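Local coordinates for xylose isomerase domain protein TIM barrel (Planctomyces limnophilus, PDB 3TVA) that binds a magnesium ion in a TIM barrel of the xylose isomerase-like family and is probably an isomerase, at residues V38-P43 with I65-I70; E106-A111 with A149-A154. One frame throughout, in Å; residues are numbered along the deposited sequence.

Interaction 1. Residues V38-P43 with I65-I70; sequences VQVHAP and IQVTVI
Both backbone polar atoms of Val38 are hydrogen-bonded to 65-70. Its N donates to Gln66 O at 2.9 Å, and its O accepts from Thr68 N at 2.9 Å with an N-H...O angle of 165°. Further along, Val40 N donates to Val69 O, also 2.9 Å away. A water lies 2.8 Å from Thr68 OG1 and accepts a longer bond, 3.3 Å, from Gln39 NE2.

These are neighbouring parallel strands of the TIM barrel, joined through helix 50-62 in a beta-alpha-beta unit. Strand 13-18 pairs with the other edge of 37-41. Gln39 and Val69 share the face turned to the metal site. The extended Gln39 chain lies alongside Val69, pointing the same way, with CG 3.8 Å from Val69 CB. Its amide is held by His211, a magnesium ligand, at OE1 and by Asn182 at NE2. Gln39 therefore probably helps to position that ligand from the second shell.

Val38, Val40, Val67 and Ile70 occupy the other face, where the contact is apolar. Val38 CG2 sits 3.6 Å from Ile65 CG2, and the two side chains cross at about a right angle. Val40 has CG1 anti to the backbone N (chi1 -174°), which leaves CG2 beside that N to meet Val67 CG1. Beyond the strand end, Ala42 CB rests on Ile70 CG2 at 3.7 Å. Helix 97-114 covers this end, with Ile107 touching both residues.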
loop_
_atom_site.group_PDB
_atom_site.type_symbol
_atom_site.label_atom_id
_atom_site.label_comp_id
_atom_site.label_asym_id
_atom_site.label_seq_id
_atom_site.Cartn_x
_atom_site.Cartn_y
_atom_site.Cartn_z
ATOM N N VAL A 38 -4.221 11.750 1.285
ATOM C CA VAL A 38 -4.791 10.431 1.059
ATOM C C VAL A 38 -3.902 9.629 0.113
ATOM O O VAL A 38 -3.134 10.187 -0.671
ATOM C CB VAL A 38 -6.207 10.497 0.421
ATOM C CG1 VAL A 38 -7.226 11.147 1.363
ATOM C CG2 VAL A 38 -6.172 11.216 -0.931
ATOM N N GLN A 39 -4.029 8.312 0.192
ATOM C CA GLN A 39 -3.630 7.440 -0.896
ATOM C C GLN A 39 -4.925 7.011 -1.555
ATOM O O GLN A 39 -5.962 6.938 -0.909
ATOM C CB GLN A 39 -2.879 6.213 -0.388
ATOM C CG GLN A 39 -1.520 6.539 0.198
ATOM C CD GLN A 39 -0.738 5.286 0.508
ATOM O OE1 GLN A 39 -1.099 4.203 0.056
ATOM N NE2 GLN A 39 0.338 5.419 1.280
ATOM N N VAL A 40 -4.879 6.768 -2.853
ATOM C CA VAL A 40 -6.097 6.493 -3.591
ATOM C C VAL A 40 -5.970 5.209 -4.393
ATOM O O VAL A 40 -4.998 5.023 -5.134
ATOM C CB VAL A 40 -6.397 7.638 -4.586
ATOM C CG1 VAL A 40 -7.734 7.421 -5.257
ATOM C CG2 VAL A 40 -6.386 8.973 -3.859
ATOM N N HIS A 41 -6.957 4.332 -4.273
ATOM C CA HIS A 41 -7.025 3.219 -5.190
ATOM C C HIS A 41 -7.393 3.756 -6.585
ATOM O O HIS A 41 -8.319 4.548 -6.722
ATOM C CB HIS A 41 -8.033 2.176 -4.721
ATOM C CG HIS A 41 -7.907 0.866 -5.436
ATOM N ND1 HIS A 41 -8.237 0.712 -6.767
ATOM C CD2 HIS A 41 -7.459 -0.341 -5.014
ATOM C CE1 HIS A 41 -8.022 -0.544 -7.130
ATOM N NE2 HIS A 41 -7.547 -1.202 -6.084
ATOM N N ALA A 42 -6.659 3.345 -7.613
ATOM C CA ALA A 42 -6.924 3.844 -8.964
ATOM C C ALA A 42 -8.342 3.489 -9.399
ATOM O O ALA A 42 -8.847 2.419 -9.084
ATOM C CB ALA A 42 -5.913 3.287 -9.967
ATOM N N PRO A 43 -8.986 4.402 -10.121
ATOM C CA PRO A 43 -10.355 4.181 -10.587
ATOM C C PRO A 43 -10.414 3.069 -11.615
ATOM O O PRO A 43 -9.372 2.635 -12.132
ATOM C CB PRO A 43 -10.735 5.521 -11.219
ATOM C CG PRO A 43 -9.437 6.139 -11.613
ATOM C CD PRO A 43 -8.442 5.696 -10.568
ATOM N N ILE A 65 -6.889 18.501 -0.072
ATOM C CA ILE A 65 -6.291 17.190 0.123
ATOM C C ILE A 65 -5.205 16.884 -0.902
ATOM O O ILE A 65 -5.421 17.014 -2.114
ATOM C CB ILE A 65 -7.364 16.077 0.072
ATOM C CG1 ILE A 65 -8.249 16.126 1.320
ATOM C CG2 ILE A 65 -6.711 14.710 -0.097
ATOM C CD1 ILE A 65 -9.442 15.183 1.262
ATOM N N GLN A 66 -4.055 16.439 -0.403
ATOM C CA GLN A 66 -2.946 16.022 -1.257
ATOM C C GLN A 66 -2.942 14.500 -1.468
ATOM O O GLN A 66 -3.046 13.734 -0.514
ATOM C CB GLN A 66 -1.618 16.483 -0.635
ATOM C CG GLN A 66 -0.378 16.162 -1.461
ATOM C CD GLN A 66 0.928 16.340 -0.659
ATOM O OE1 GLN A 66 0.918 16.789 0.496
ATOM N NE2 GLN A 66 2.051 15.973 -1.274
ATOM N N VAL A 67 -2.809 14.072 -2.722
ATOM C CA VAL A 67 -2.778 12.653 -3.071
ATOM C C VAL A 67 -1.331 12.184 -3.138
ATOM O O VAL A 67 -0.562 12.670 -3.952
ATOM C CB VAL A 67 -3.424 12.423 -4.455
ATOM C CG1 VAL A 67 -3.421 10.926 -4.813
ATOM C CG2 VAL A 67 -4.837 13.007 -4.484
ATOM N N THR A 68 -0.944 11.336 -2.192
ATOM C CA THR A 68 0.429 10.848 -2.068
ATOM C C THR A 68 0.823 9.612 -2.896
ATOM O O THR A 68 1.944 9.510 -3.364
ATOM C CB THR A 68 0.821 10.699 -0.592
ATOM O OG1 THR A 68 -0.024 9.723 0.024
ATOM C CG2 THR A 68 0.645 12.051 0.132
ATOM N N VAL A 69 -0.091 8.659 -3.033
ATOM C CA VAL A 69 0.162 7.450 -3.807
ATOM C C VAL A 69 -1.142 7.017 -4.475
ATOM O O VAL A 69 -2.220 7.125 -3.883
ATOM C CB VAL A 69 0.654 6.248 -2.922
ATOM C CG1 VAL A 69 1.001 5.054 -3.798
ATOM C CG2 VAL A 69 1.861 6.609 -2.022
ATOM N N ILE A 70 -1.051 6.534 -5.711
ATOM C CA ILE A 70 -2.200 5.906 -6.353
ATOM C C ILE A 70 -1.949 4.404 -6.530
ATOM O O ILE A 70 -0.967 4.003 -7.141
ATOM C CB ILE A 70 -2.550 6.595 -7.701
ATOM C CG1 ILE A 70 -3.055 8.021 -7.408
ATOM C CG2 ILE A 70 -3.590 5.760 -8.453
ATOM C CD1 ILE A 70 -3.240 8.909 -8.618
HETATM O O HOH W 1 1.999 8.252 1.377
#

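Interaction 2. Residues E106-A111 with A149-A154; sequences EISDFA and ANHGQA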
loop_
_atom_site.group_PDB
_atom_site.type_symbol
_atom_site.label_atom_id
_atom_site.label_comp_id
_atom_site.label_asym_id
_atom_site.label_seq_id
_atom_site.Cartn_x
_atom_site.Cartn_y
_atom_site.Cartn_z
ATOM N N GLU A 106 -1.225 2.497 -17.498
ATOM C CA GLU A 106 -2.328 3.468 -17.562
ATOM C C GLU A 106 -2.534 4.160 -16.220
ATOM O O GLU A 106 -2.883 5.329 -16.167
ATOM C CB GLU A 106 -3.646 2.791 -17.919
ATOM C CG GLU A 106 -3.739 2.209 -19.294
ATOM C CD GLU A 106 -4.992 1.351 -19.425
ATOM O OE1 GLU A 106 -4.921 0.296 -20.105
ATOM O OE2 GLU A 106 -6.035 1.730 -18.819
ATOM N N ILE A 107 -2.346 3.421 -15.130
ATOM C CA ILE A 107 -2.481 4.006 -13.805
ATOM C C ILE A 107 -1.359 5.023 -13.570
ATOM O O ILE A 107 -1.589 6.095 -13.005
ATOM C CB ILE A 107 -2.560 2.911 -12.716
ATOM C CG1 ILE A 107 -3.944 2.237 -12.776
ATOM C CG2 ILE A 107 -2.317 3.492 -11.322
ATOM C CD1 ILE A 107 -3.975 0.851 -12.131
ATOM N N SER A 108 -0.158 4.700 -14.046
ATOM C CA SER A 108 0.954 5.658 -14.050
ATOM C C SER A 108 0.625 6.924 -14.853
ATOM O O SER A 108 0.881 8.034 -14.388
ATOM C CB SER A 108 2.230 4.991 -14.589
ATOM O OG SER A 108 3.296 5.925 -14.700
ATOM N N ASP A 109 0.046 6.761 -16.048
ATOM C CA ASP A 109 -0.430 7.904 -16.836
ATOM C C ASP A 109 -1.463 8.745 -16.055
ATOM O O ASP A 109 -1.373 9.965 -15.999
ATOM C CB ASP A 109 -1.051 7.437 -18.174
ATOM C CG ASP A 109 -0.047 6.751 -19.084
ATOM O OD1 ASP A 109 1.179 6.902 -18.862
ATOM O OD2 ASP A 109 -0.480 6.046 -20.028
ATOM N N PHE A 110 -2.438 8.079 -15.448
ATOM C CA PHE A 110 -3.458 8.757 -14.648
ATOM C C PHE A 110 -2.844 9.524 -13.471
ATOM O O PHE A 110 -3.202 10.690 -13.216
ATOM C CB PHE A 110 -4.473 7.725 -14.141
ATOM C CG PHE A 110 -5.566 8.303 -13.272
ATOM C CD1 PHE A 110 -5.447 8.297 -11.888
ATOM C CD2 PHE A 110 -6.724 8.815 -13.840
ATOM C CE1 PHE A 110 -6.455 8.812 -11.076
ATOM C CE2 PHE A 110 -7.741 9.335 -13.034
ATOM C CZ PHE A 110 -7.600 9.337 -11.651
ATOM N N ALA A 111 -1.927 8.877 -12.748
ATOM C CA ALA A 111 -1.246 9.528 -11.622
ATOM C C ALA A 111 -0.460 10.778 -12.074
ATOM O O ALA A 111 -0.411 11.790 -11.374
ATOM C CB ALA A 111 -0.302 8.544 -10.921
ATOM N N ALA A 149 9.461 6.285 -14.393
ATOM C CA ALA A 149 10.558 7.262 -14.407
ATOM C C ALA A 149 10.305 8.339 -15.457
ATOM O O ALA A 149 10.583 9.517 -15.226
ATOM C CB ALA A 149 11.913 6.581 -14.678
ATOM N N ASN A 150 9.784 7.942 -16.615
ATOM C CA ASN A 150 9.476 8.927 -17.652
ATOM C C ASN A 150 8.370 9.902 -17.220
ATOM O O ASN A 150 8.192 10.958 -17.823
ATOM C CB ASN A 150 9.164 8.250 -18.991
ATOM C CG ASN A 150 10.402 7.609 -19.601
ATOM O OD1 ASN A 150 11.529 8.026 -19.315
ATOM N ND2 ASN A 150 10.206 6.586 -20.414
ATOM N N HIS A 151 7.635 9.548 -16.166
ATOM C CA HIS A 151 6.679 10.481 -15.553
ATOM C C HIS A 151 7.222 11.189 -14.300
ATOM O O HIS A 151 6.488 11.921 -13.649
ATOM C CB HIS A 151 5.342 9.788 -15.227
ATOM C CG HIS A 151 4.487 9.508 -16.429
ATOM N ND1 HIS A 151 4.242 10.451 -17.406
ATOM C CD2 HIS A 151 3.788 8.404 -16.792
ATOM C CE1 HIS A 151 3.452 9.933 -18.332
ATOM N NE2 HIS A 151 3.166 8.690 -17.985
ATOM N N GLY A 152 8.477 10.938 -13.925
ATOM C CA GLY A 152 8.973 11.465 -12.663
ATOM C C GLY A 152 8.361 10.761 -11.446
ATOM O O GLY A 152 8.234 11.344 -10.370
ATOM N N GLN A 153 8.022 9.488 -11.590
ATOM C CA GLN A 153 7.316 8.777 -10.519
ATOM C C GLN A 153 8.126 7.644 -9.930
ATOM O O GLN A 153 9.015 7.091 -10.577
ATOM C CB GLN A 153 6.014 8.147 -11.035
ATOM C CG GLN A 153 4.943 9.085 -11.420
ATOM C CD GLN A 153 3.814 8.385 -12.182
ATOM O OE1 GLN A 153 3.838 7.168 -12.392
ATOM N NE2 GLN A 153 2.838 9.160 -12.610
ATOM N N ALA A 154 7.755 7.275 -8.711
ATOM C CA ALA A 154 8.301 6.109 -8.032
ATOM C C ALA A 154 7.220 5.023 -7.956
ATOM O O ALA A 154 6.019 5.324 -7.961
ATOM C CB ALA A 154 8.760 6.498 -6.599
#
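Gln153 and Ser108 meet through two hydrogen bonds that use both the oxygen and the nitrogen of the Gln153 amide. Gln153 NE2 donates to the backbone Ser108 O at 2.9 Å, nearly straight at 169°. The acceptor lies close to the amide plane, but the donor is tilted somewhat from the carbonyl plane of Ser108. In return, Ser108 OG donates to Gln153 OE1 at 2.7 Å, approaching from outside the plane of that carbonyl. Ser108 has OG anti to the backbone N (chi1 176°), and this turns the hydroxyl across to the amide. The paired bonds fix which way round the buried amide sits. Ala111 CB, one turn on along the helix, packs against Gln153 NE2 at 3.6 Å.

The contact ties helix 97-114 to the turn between helix 132-149 and strand 154-158 of the barrel. The preceding helix ends in a Schellman motif, in which Gly152 has positive phi. His151 and Gln153, one on each side of this glycine, both reach back to helix 97-114. Replacing Gln153 by a leucine would probably leave Ser108 OG and the carbonyl of Ser108 without these mates in a buried setting.

His151 presents the edge of its ring. His151 NE2 donates to Asp109 OD1 at 2.8 Å, and the oxygen lies close to the ring plane. The nitrogen comes from the anti side of the carboxylate, with the two planes 87° apart. Ser108 OG is at the same ring edge, 3.3 Å from His151 CD2. Asp109 OD1 takes a further hydrogen bond from His147 NE2, from the last turns of helix 132-149. The rings of His147 and His151 also meet, with their planes steeply inclined.

Overall arrangement
Interaction 1 belongs to the barrel wall, whereas interaction 2 lies outside it, between a helix and a turn. Their centres are about 13 Å apart, and helix 97-114 connects them. Its Ile107, Phe110 and Ala111 pack on Ala42, Pro43 and Ile70, while its Ser108 and Asp109 serve interaction 2. Both contacts are largely buried, with more exposed residues at their margins: Gln66 and Thr68 in interaction 1, Asp109 and His151 in interaction 2. Interaction 1 relies on backbone bonds between strands and on aliphatic packing, with one face near the magnesium site. Interaction 2 buries less surface and relies on polar side chains, away from that site.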